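Local coordinates for protein N-methyltransferase (Streptoalloteichus sp. ATCC 53650, PDB 5BSZ) that probably transfers a methyl group from S-adenosylmethionine to the nitrogen of a deoxyamino sugar bound for the antibiotic kedarcidin, at residues 28-34 / 60-65; 36-40 / 230-235. All coordinates share one frame; numbering follows the deposited sequence.

Contact 1 of 2, residues 28-34 / 60-65; sequences KDFAAEA and EHLAHL. With SAH (S-adenosyl-L-homocysteine), chain B.
Phe30 and His61 meet as a T-shaped pair: the edge of the phenylalanine, led by CD1, comes down on the face of the imidazole. The ring centroids are 4.7 Å apart, and the planes stand at 61°. With CG of His61 beside its own backbone N, the end of the side chain comes nearer to helix 30-44 than its CB does. At the rim of the imidazole, His61 NE2 donates to Glu33 OE1, a histidine-carboxylate bond in which the two flat groups lie only 17° from coplanar, although the position of that oxygen is less certain. The other carboxylate oxygen, Glu33 OE2, takes Lys28 NZ in a 2.7 Å salt bridge on its syn lone pair. Farther round, His61 CE1 lies 3.2 Å from the carboxylate atom O of S-adenosyl-L-homocysteine, which makes this packing part of the wall of the cofactor pocket. Glu60 CG rests over a face of the Phe30 ring as a CH-pi contact, 3.7 Å from its centroid, while the Glu60 carboxylate forms a salt bridge with Lys88. One face of the His64 ring lies against the backbone of Ala31; Ala34 CB meets His64 CB at 3.6 Å and also packs on Leu65 CG. Segment 30-34, the start of helix 30-44, crosses helix 60-65 at -63°, and His61 also touches Asp53 on strand 50-54.

Contact 2 of 2, residues 36-40 / 230-235; sequences WVRRV and LTDVGQ
The loop between the last two strands of the Rossmann-like methyltransferase sheet, 225-230 and 240-245, packs against helix 30-44 through a tryptophan-glycine contact. Gly234 lays its backbone flat on the indole of Trp36. Its CA stands 3.3 Å from the centroid of the six-membered ring, almost on the ring normal, a CH-pi contact. Alongside, Gly234 N lies 3.4 Å from Trp36 CE2. One turn on, the Arg39 chain leaves the helix with CG anti to the backbone N and bends at chi3, which puts NH1 beside Asp232 OD2. The pair forms a 2.6 Å salt bridge at the guanidinium edge, between NH1 and OD2. The two planar groups are turned 65° apart. A water accepts from Arg39 NH1 and donates to Asp232 OD1 at 2.8 Å, bridging the same pair a second time. Val233 CG1 lies over the rim of one face of the guanidinium, and Arg39 NE is buried with no polar partner in the model. Val40 CG2 and Leu230 CD1 meet tip to tip at 3.7 Å; Val233 CG2 adds to this apolar patch. Strand 240-245 adjoins it: Leu240 touches Trp36 and Val233, and Val242 touches Val40 and Leu230.

In the fold
Helix 30-44 illustrates how one element can tie the middle of a Rossmann-like sheet to its antiparallel edge. Following the chain from the N terminus, contact 1 uses the start of this helix and closes a short loop of 25 residues, through strand 50-54, with helix 60-65. Contact 2 begins just two residues after 28-34 ends, yet closes only 189 residues later, beyond the separate four-stranded antiparallel sheet, in the loop preceding strand 240-245. The two closures therefore cross rather than nest. Their centres lie about 13 Å apart, and Leu65 touches Val37 between them. Together they join the cofactor-side helices to the antiparallel end of the seven-stranded sheet.

Contact 1 of 2, residues 28-34 / 60-65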
ATOM      1  N   LYS A  28     -14.090  -8.269  24.630  1.00 58.48           N
ATOM      2  CA  LYS A  28     -14.948  -7.237  25.186  1.00 45.61           C
ATOM      3  C   LYS A  28     -16.094  -7.856  25.955  1.00 35.31           C
ATOM      4  O   LYS A  28     -16.767  -8.749  25.444  1.00 35.44           O
ATOM      5  CB  LYS A  28     -15.512  -6.379  24.061  1.00 53.06           C
ATOM      6  CG  LYS A  28     -16.415  -5.267  24.567  1.00 47.63           C
ATOM      7  CD  LYS A  28     -16.511  -4.193  23.507  1.00 43.63           C
ATOM      8  CE  LYS A  28     -17.436  -3.092  23.956  1.00 39.88           C
ATOM      9  NZ  LYS A  28     -16.713  -2.147  24.849  1.00 36.13           N
ATOM     10  N   ASP A  29     -16.365  -7.328  27.144  1.00 30.46           N
ATOM     11  CA  ASP A  29     -17.397  -7.875  28.003  1.00 30.03           C
ATOM     12  C   ASP A  29     -18.711  -7.114  27.818  1.00 30.72           C
ATOM     13  O   ASP A  29     -19.040  -6.150  28.540  1.00 25.00           O
ATOM     14  CB  ASP A  29     -16.929  -7.839  29.446  1.00 32.60           C
ATOM     15  CG  ASP A  29     -17.718  -8.752  30.323  1.00 36.04           C
ATOM     16  OD1 ASP A  29     -17.227  -9.005  31.430  1.00 46.92           O
ATOM     17  OD2 ASP A  29     -18.807  -9.220  29.920  1.00 36.72           O
ATOM     18  N   PHE A  30     -19.453  -7.544  26.807  1.00 28.07           N
ATOM     19  CA  PHE A  30     -20.679  -6.851  26.461  1.00 27.37           C
ATOM     20  C   PHE A  30     -21.626  -6.968  27.637  1.00 29.15           C
ATOM     21  O   PHE A  30     -22.312  -6.020  28.011  1.00 27.31           O
ATOM     22  CB  PHE A  30     -21.242  -7.463  25.191  1.00 27.33           C
ATOM     23  CG  PHE A  30     -20.561  -6.958  23.961  1.00 29.18           C
ATOM     24  CD1 PHE A  30     -20.946  -5.749  23.394  1.00 29.86           C
ATOM     25  CD2 PHE A  30     -19.541  -7.678  23.377  1.00 28.61           C
ATOM     26  CE1 PHE A  30     -20.305  -5.258  22.265  1.00 33.41           C
ATOM     27  CE2 PHE A  30     -18.904  -7.204  22.240  1.00 38.54           C
ATOM     28  CZ  PHE A  30     -19.270  -5.975  21.697  1.00 35.53           C
ATOM     29  N   ALA A  31     -21.601  -8.143  28.257  1.00 30.09           N
ATOM     30  CA  ALA A  31     -22.433  -8.443  29.417  1.00 31.51           C
ATOM     31  C   ALA A  31     -22.204  -7.497  30.593  1.00 30.56           C
ATOM     32  O   ALA A  31     -23.174  -6.933  31.133  1.00 29.42           O
ATOM     33  CB  ALA A  31     -22.242  -9.901  29.824  1.00 34.04           C
ATOM     34  N   ALA A  32     -20.940  -7.293  30.963  1.00 27.10           N
ATOM     35  CA  ALA A  32     -20.585  -6.383  32.049  1.00 27.43           C
ATOM     36  C   ALA A  32     -21.090  -4.994  31.717  1.00 23.17           C
ATOM     37  O   ALA A  32     -21.604  -4.309  32.572  1.00 21.84           O
ATOM     38  CB  ALA A  32     -19.067  -6.268  32.247  1.00 29.36           C
ATOM     39  N   GLU A  33     -20.866  -4.559  30.490  1.00 24.27           N
ATOM     40  CA  GLU A  33     -21.186  -3.183  30.106  1.00 25.08           C
ATOM     41  C   GLU A  33     -22.707  -2.974  30.052  1.00 22.12           C
ATOM     42  O   GLU A  33     -23.185  -1.962  30.548  1.00 20.15           O
ATOM     43  CB  GLU A  33     -20.479  -2.795  28.799  1.00 23.39           C
ATOM     44  CG  GLU A  33     -18.948  -2.850  28.840  1.00 26.94           C
ATOM     45  CD  GLU A  33     -18.249  -2.574  27.513  1.00 27.85           C
ATOM     46  OE1 GLU A  33     -18.865  -2.754  26.442  1.00 25.19           O
ATOM     47  OE2 GLU A  33     -17.039  -2.232  27.534  1.00 28.15           O
ATOM     48  N   ALA A  34     -23.442  -3.922  29.463  1.00 17.91           N
ATOM     49  CA  ALA A  34     -24.902  -3.875  29.510  1.00 25.23           C
ATOM     50  C   ALA A  34     -25.399  -3.782  30.951  1.00 23.41           C
ATOM     51  O   ALA A  34     -26.326  -3.046  31.272  1.00 23.09           O
ATOM     52  CB  ALA A  34     -25.486  -5.064  28.796  1.00 21.06           C
ATOM     53  N   GLU A  60     -24.795  -5.687  19.731  1.00 21.22           N
ATOM     54  CA  GLU A  60     -24.554  -6.669  20.743  1.00 18.84           C
ATOM     55  C   GLU A  60     -24.932  -6.255  22.161  1.00 22.33           C
ATOM     56  O   GLU A  60     -25.445  -7.092  22.929  1.00 21.50           O
ATOM     57  CB  GLU A  60     -23.125  -7.187  20.646  1.00 25.12           C
ATOM     58  CG  GLU A  60     -22.892  -8.285  21.647  1.00 30.86           C
ATOM     59  CD  GLU A  60     -23.236  -9.647  21.069  1.00 40.29           C
ATOM     60  OE1 GLU A  60     -22.921 -10.642  21.750  1.00 42.53           O
ATOM     61  OE2 GLU A  60     -23.769  -9.713  19.939  1.00 37.50           O
ATOM     62  N   HIS A  61     -24.691  -5.000  22.541  1.00 19.28           N
ATOM     63  CA  HIS A  61     -25.162  -4.560  23.832  1.00 17.78           C
ATOM     64  C   HIS A  61     -26.710  -4.657  23.868  1.00 19.91           C
ATOM     65  O   HIS A  61     -27.286  -5.048  24.880  1.00 17.51           O
ATOM     66  CB  HIS A  61     -24.769  -3.120  24.164  1.00 17.77           C
ATOM     67  CG  HIS A  61     -23.303  -2.924  24.442  1.00 20.16           C
ATOM     68  ND1 HIS A  61     -22.424  -2.407  23.513  1.00 19.81           N
ATOM     69  CD2 HIS A  61     -22.574  -3.141  25.567  1.00 25.68           C
ATOM     70  CE1 HIS A  61     -21.211  -2.354  24.046  1.00 19.78           C
ATOM     71  NE2 HIS A  61     -21.280  -2.752  25.302  1.00 21.51           N
ATOM     72  N   LEU A  62     -27.375  -4.241  22.801  1.00 17.84           N
ATOM     73  CA  LEU A  62     -28.845  -4.337  22.768  1.00 20.43           C
ATOM     74  C   LEU A  62     -29.353  -5.779  22.989  1.00 20.15           C
ATOM     75  O   LEU A  62     -30.387  -6.001  23.639  1.00 19.31           O
ATOM     76  CB  LEU A  62     -29.385  -3.754  21.435  1.00 19.43           C
ATOM     77  CG  LEU A  62     -29.503  -2.247  21.327  1.00 20.00           C
ATOM     78  CD1 LEU A  62     -29.826  -1.837  19.885  1.00 20.00           C
ATOM     79  CD2 LEU A  62     -30.557  -1.807  22.319  1.00 23.02           C
ATOM     80  N   ALA A  63     -28.613  -6.748  22.462  1.00 20.87           N
ATOM     81  CA  ALA A  63     -28.974  -8.158  22.609  1.00 23.23           C
ATOM     82  C   ALA A  63     -28.949  -8.560  24.071  1.00 26.31           C
ATOM     83  O   ALA A  63     -29.802  -9.335  24.513  1.00 22.46           O
ATOM     84  CB  ALA A  63     -28.079  -9.052  21.750  1.00 24.23           C
ATOM     85  N   HIS A  64     -28.025  -7.994  24.851  1.00 23.01           N
ATOM     86  CA  HIS A  64     -28.135  -8.116  26.303  1.00 21.61           C
ATOM     87  C   HIS A  64     -29.219  -7.297  26.954  1.00 23.57           C
ATOM     88  O   HIS A  64     -29.922  -7.752  27.858  1.00 30.76           O
ATOM     89  CB  HIS A  64     -26.792  -7.845  26.999  1.00 25.84           C
ATOM     90  CG  HIS A  64     -25.718  -8.800  26.566  1.00 28.27           C
ATOM     91  ND1 HIS A  64     -25.385  -9.916  27.288  1.00 33.64           N
ATOM     92  CD2 HIS A  64     -24.948  -8.834  25.454  1.00 34.56           C
ATOM     93  CE1 HIS A  64     -24.423 -10.577  26.668  1.00 36.62           C
ATOM     94  NE2 HIS A  64     -24.144  -9.941  25.547  1.00 35.79           N
ATOM     95  N   LEU A  65     -29.355  -6.062  26.542  1.00 23.62           N
ATOM     96  CA  LEU A  65     -30.254  -5.189  27.240  1.00 21.54           C
ATOM     97  C   LEU A  65     -31.746  -5.521  27.036  1.00 23.13           C
ATOM     98  O   LEU A  65     -32.561  -5.230  27.906  1.00 23.42           O
ATOM     99  CB  LEU A  65     -29.949  -3.787  26.798  1.00 20.72           C
ATOM    100  CG  LEU A  65     -28.648  -3.256  27.462  1.00 22.34           C
ATOM    101  CD1 LEU A  65     -28.150  -2.134  26.576  1.00 22.29           C
ATOM    102  CD2 LEU A  65     -28.849  -2.698  28.848  1.00 25.34           C
TER
HETATM  103  N   SAH B 301     -21.523   1.490  20.956  1.00 24.51           N
HETATM  104  CA  SAH B 301     -20.927   0.411  20.083  1.00 24.52           C
HETATM  105  CB  SAH B 301     -20.204   0.936  18.824  1.00 21.33           C
HETATM  106  CG  SAH B 301     -18.698   0.987  18.730  1.00 24.60           C
HETATM  107  SD  SAH B 301     -17.966   1.566  17.237  1.00 19.83           S
HETATM  108  C   SAH B 301     -20.142  -0.455  21.022  1.00 25.41           C
HETATM  109  O   SAH B 301     -19.903  -0.168  22.188  1.00 20.61           O
HETATM  110  OXT SAH B 301     -19.854  -1.558  20.669  1.00 24.40           O
HETATM  111  C5' SAH B 301     -18.555   3.223  17.011  1.00 20.97           C
HETATM  112  C4' SAH B 301     -19.833   3.204  16.149  1.00 21.28           C
HETATM  113  O4' SAH B 301     -20.367   4.534  16.009  1.00 22.79           O
HETATM  114  C3' SAH B 301     -19.583   2.743  14.717  1.00 20.00           C
HETATM  115  O3' SAH B 301     -20.436   1.628  14.476  1.00 17.62           O
HETATM  116  C2' SAH B 301     -19.980   3.880  13.787  1.00 21.02           C
HETATM  117  O2' SAH B 301     -20.653   3.416  12.589  1.00 20.30           O
HETATM  118  C1' SAH B 301     -20.856   4.710  14.689  1.00 22.10           C
HETATM  119  N9  SAH B 301     -20.901   6.150  14.370  1.00 25.36           N
HETATM  120  C8  SAH B 301     -19.861   6.958  14.007  1.00 24.79           C
HETATM  121  N7  SAH B 301     -20.302   8.214  13.773  1.00 28.41           N
HETATM  122  C5  SAH B 301     -21.648   8.187  13.955  1.00 22.02           C
HETATM  123  C6  SAH B 301     -22.719   9.174  13.849  1.00 20.57           C
HETATM  124  N6  SAH B 301     -22.342  10.418  13.497  1.00 22.95           N
HETATM  125  N1  SAH B 301     -23.973   8.766  14.151  1.00 20.07           N
HETATM  126  C2  SAH B 301     -24.275   7.503  14.467  1.00 17.33           C
HETATM  127  N3  SAH B 301     -23.354   6.531  14.592  1.00 19.29           N
HETATM  128  C4  SAH B 301     -22.053   6.823  14.355  1.00 20.90           C

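Contact 2 of 2, residues 36-40 / 230-235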
ATOM      1  N   TRP A  36     -23.745  -2.404  33.547  1.00 21.76           N
ATOM      2  CA  TRP A  36     -23.645  -1.012  34.004  1.00 18.77           C
ATOM      3  C   TRP A  36     -24.891  -0.202  33.694  1.00 20.60           C
ATOM      4  O   TRP A  36     -25.414   0.526  34.533  1.00 18.74           O
ATOM      5  CB  TRP A  36     -22.502  -0.221  33.384  1.00 22.09           C
ATOM      6  CG  TRP A  36     -21.142  -0.808  33.498  1.00 25.68           C
ATOM      7  CD1 TRP A  36     -20.678  -1.658  34.461  1.00 25.78           C
ATOM      8  CD2 TRP A  36     -20.048  -0.571  32.596  1.00 23.64           C
ATOM      9  NE1 TRP A  36     -19.363  -1.999  34.190  1.00 25.68           N
ATOM     10  CE2 TRP A  36     -18.942  -1.317  33.078  1.00 27.90           C
ATOM     11  CE3 TRP A  36     -19.892   0.210  31.444  1.00 27.10           C
ATOM     12  CZ2 TRP A  36     -17.705  -1.309  32.445  1.00 25.12           C
ATOM     13  CZ3 TRP A  36     -18.642   0.215  30.808  1.00 24.84           C
ATOM     14  CH2 TRP A  36     -17.575  -0.528  31.319  1.00 24.52           C
ATOM     15  N   VAL A  37     -25.326  -0.273  32.442  1.00 17.25           N
ATOM     16  CA  VAL A  37     -26.455   0.526  31.982  1.00 17.83           C
ATOM     17  C   VAL A  37     -27.721   0.118  32.767  1.00 15.36           C
ATOM     18  O   VAL A  37     -28.409   0.971  33.322  1.00 19.63           O
ATOM     19  CB  VAL A  37     -26.711   0.317  30.464  1.00 22.71           C
ATOM     20  CG1 VAL A  37     -27.974   1.078  30.034  1.00 20.61           C
ATOM     21  CG2 VAL A  37     -25.506   0.789  29.643  1.00 20.89           C
ATOM     22  N   ARG A  38     -28.002  -1.174  32.825  1.00 18.24           N
ATOM     23  CA  ARG A  38     -29.208  -1.691  33.482  1.00 21.63           C
ATOM     24  C   ARG A  38     -29.292  -1.168  34.929  1.00 19.17           C
ATOM     25  O   ARG A  38     -30.307  -0.635  35.394  1.00 21.24           O
ATOM     26  CB  ARG A  38     -29.213  -3.231  33.464  1.00 23.14           C
ATOM     27  CG  ARG A  38     -30.398  -3.848  34.235  1.00 24.93           C
ATOM     28  CD  ARG A  38     -30.188  -5.316  34.606  1.00 30.11           C
ATOM     29  NE  ARG A  38     -29.344  -5.347  35.790  1.00 31.95           N
ATOM     30  CZ  ARG A  38     -29.774  -5.044  37.022  1.00 33.43           C
ATOM     31  NH1 ARG A  38     -31.068  -4.838  37.278  1.00 30.83           N
ATOM     32  NH2 ARG A  38     -28.890  -5.000  38.012  1.00 31.24           N
ATOM     33  N   ARG A  39     -28.168  -1.288  35.621  1.00 22.52           N
ATOM     34  CA  ARG A  39     -28.059  -0.970  37.040  1.00 24.44           C
ATOM     35  C   ARG A  39     -28.248   0.506  37.289  1.00 24.97           C
ATOM     36  O   ARG A  39     -29.044   0.900  38.151  1.00 20.98           O
ATOM     37  CB  ARG A  39     -26.700  -1.445  37.567  1.00 30.61           C
ATOM     38  CG  ARG A  39     -26.426  -1.227  39.039  1.00 44.84           C
ATOM     39  CD  ARG A  39     -24.950  -1.457  39.356  1.00 49.69           C
ATOM     40  NE  ARG A  39     -24.456  -0.324  40.131  1.00 53.46           N
ATOM     41  CZ  ARG A  39     -23.494  -0.378  41.041  1.00 63.56           C
ATOM     42  NH1 ARG A  39     -23.150   0.727  41.689  1.00 74.08           N
ATOM     43  NH2 ARG A  39     -22.864  -1.517  41.293  1.00 72.56           N
ATOM     44  N   VAL A  40     -27.519   1.349  36.556  1.00 22.11           N
ATOM     45  CA  VAL A  40     -27.600   2.786  36.749  1.00 18.37           C
ATOM     46  C   VAL A  40     -29.016   3.314  36.396  1.00 22.67           C
ATOM     47  O   VAL A  40     -29.550   4.229  37.018  1.00 21.59           O
ATOM     48  CB  VAL A  40     -26.536   3.494  35.864  1.00 25.72           C
ATOM     49  CG1 VAL A  40     -26.842   4.959  35.752  1.00 31.98           C
ATOM     50  CG2 VAL A  40     -25.121   3.290  36.406  1.00 26.88           C
ATOM     51  N   LEU A 230     -20.262   8.846  37.894  1.00 22.05           N
ATOM     52  CA  LEU A 230     -20.273   7.635  38.689  1.00 24.87           C
ATOM     53  C   LEU A 230     -18.953   6.924  38.447  1.00 27.10           C
ATOM     54  O   LEU A 230     -18.574   6.734  37.294  1.00 22.73           O
ATOM     55  CB  LEU A 230     -21.424   6.724  38.271  1.00 23.68           C
ATOM     56  CG  LEU A 230     -22.799   7.356  38.469  1.00 23.66           C
ATOM     57  CD1 LEU A 230     -23.817   6.312  38.077  1.00 24.33           C
ATOM     58  CD2 LEU A 230     -22.970   7.882  39.903  1.00 27.69           C
ATOM     59  N   THR A 231     -18.241   6.580  39.516  1.00 25.32           N
ATOM     60  CA  THR A 231     -16.935   5.880  39.402  1.00 35.16           C
ATOM     61  C   THR A 231     -16.920   4.394  39.778  1.00 32.34           C
ATOM     62  O   THR A 231     -15.929   3.697  39.566  1.00 43.05           O
ATOM     63  CB  THR A 231     -15.883   6.632  40.217  1.00 36.27           C
ATOM     64  OG1 THR A 231     -16.234   6.554  41.601  1.00 36.31           O
ATOM     65  CG2 THR A 231     -15.884   8.089  39.795  1.00 36.70           C
ATOM     66  N   ASP A 232     -18.040   3.869  40.255  1.00 32.64           N
ATOM     67  CA  ASP A 232     -18.117   2.457  40.613  1.00 37.84           C
ATOM     68  C   ASP A 232     -18.743   1.655  39.468  1.00 38.52           C
ATOM     69  O   ASP A 232     -19.002   0.464  39.605  1.00 40.38           O
ATOM     70  CB  ASP A 232     -18.898   2.266  41.931  1.00 46.06           C
ATOM     71  CG  ASP A 232     -20.283   2.915  41.910  1.00 55.54           C
ATOM     72  OD1 ASP A 232     -20.445   4.051  41.407  1.00 56.00           O
ATOM     73  OD2 ASP A 232     -21.237   2.287  42.406  1.00 68.79           O
ATOM     74  N   VAL A 233     -18.974   2.293  38.324  1.00 27.87           N
ATOM     75  CA  VAL A 233     -19.358   1.552  37.131  1.00 25.10           C
ATOM     76  C   VAL A 233     -18.548   2.151  36.000  1.00 23.91           C
ATOM     77  O   VAL A 233     -17.904   3.177  36.194  1.00 22.37           O
ATOM     78  CB  VAL A 233     -20.865   1.745  36.806  1.00 31.17           C
ATOM     79  CG1 VAL A 233     -21.714   0.789  37.632  1.00 30.79           C
ATOM     80  CG2 VAL A 233     -21.311   3.194  37.049  1.00 31.49           C
ATOM     81  N   GLY A 234     -18.611   1.557  34.815  1.00 22.85           N
ATOM     82  CA  GLY A 234     -17.716   2.019  33.735  1.00 22.66           C
ATOM     83  C   GLY A 234     -16.283   1.547  33.964  1.00 26.54           C
ATOM     84  O   GLY A 234     -16.041   0.799  34.891  1.00 21.83           O
ATOM     85  N   GLN A 235     -15.361   1.922  33.082  1.00 24.93           N
ATOM     86  CA  GLN A 235     -13.966   1.526  33.181  1.00 23.92           C
ATOM     87  C   GLN A 235     -13.301   2.289  34.314  1.00 24.85           C
ATOM     88  O   GLN A 235     -13.714   3.434  34.653  1.00 24.36           O
ATOM     89  CB  GLN A 235     -13.250   1.762  31.832  1.00 26.77           C
ATOM     90  CG  GLN A 235     -13.906   1.002  30.675  1.00 27.85           C
ATOM     91  CD  GLN A 235     -13.059   0.805  29.438  1.00 41.18           C
ATOM     92  OE1 GLN A 235     -13.574   0.649  28.303  1.00 39.14           O
ATOM     93  NE2 GLN A 235     -11.752   0.762  29.639  1.00 35.05           N
TER
HETATM   94  O   HOH W   1     -23.116   3.685  40.755  1.00 42.37           O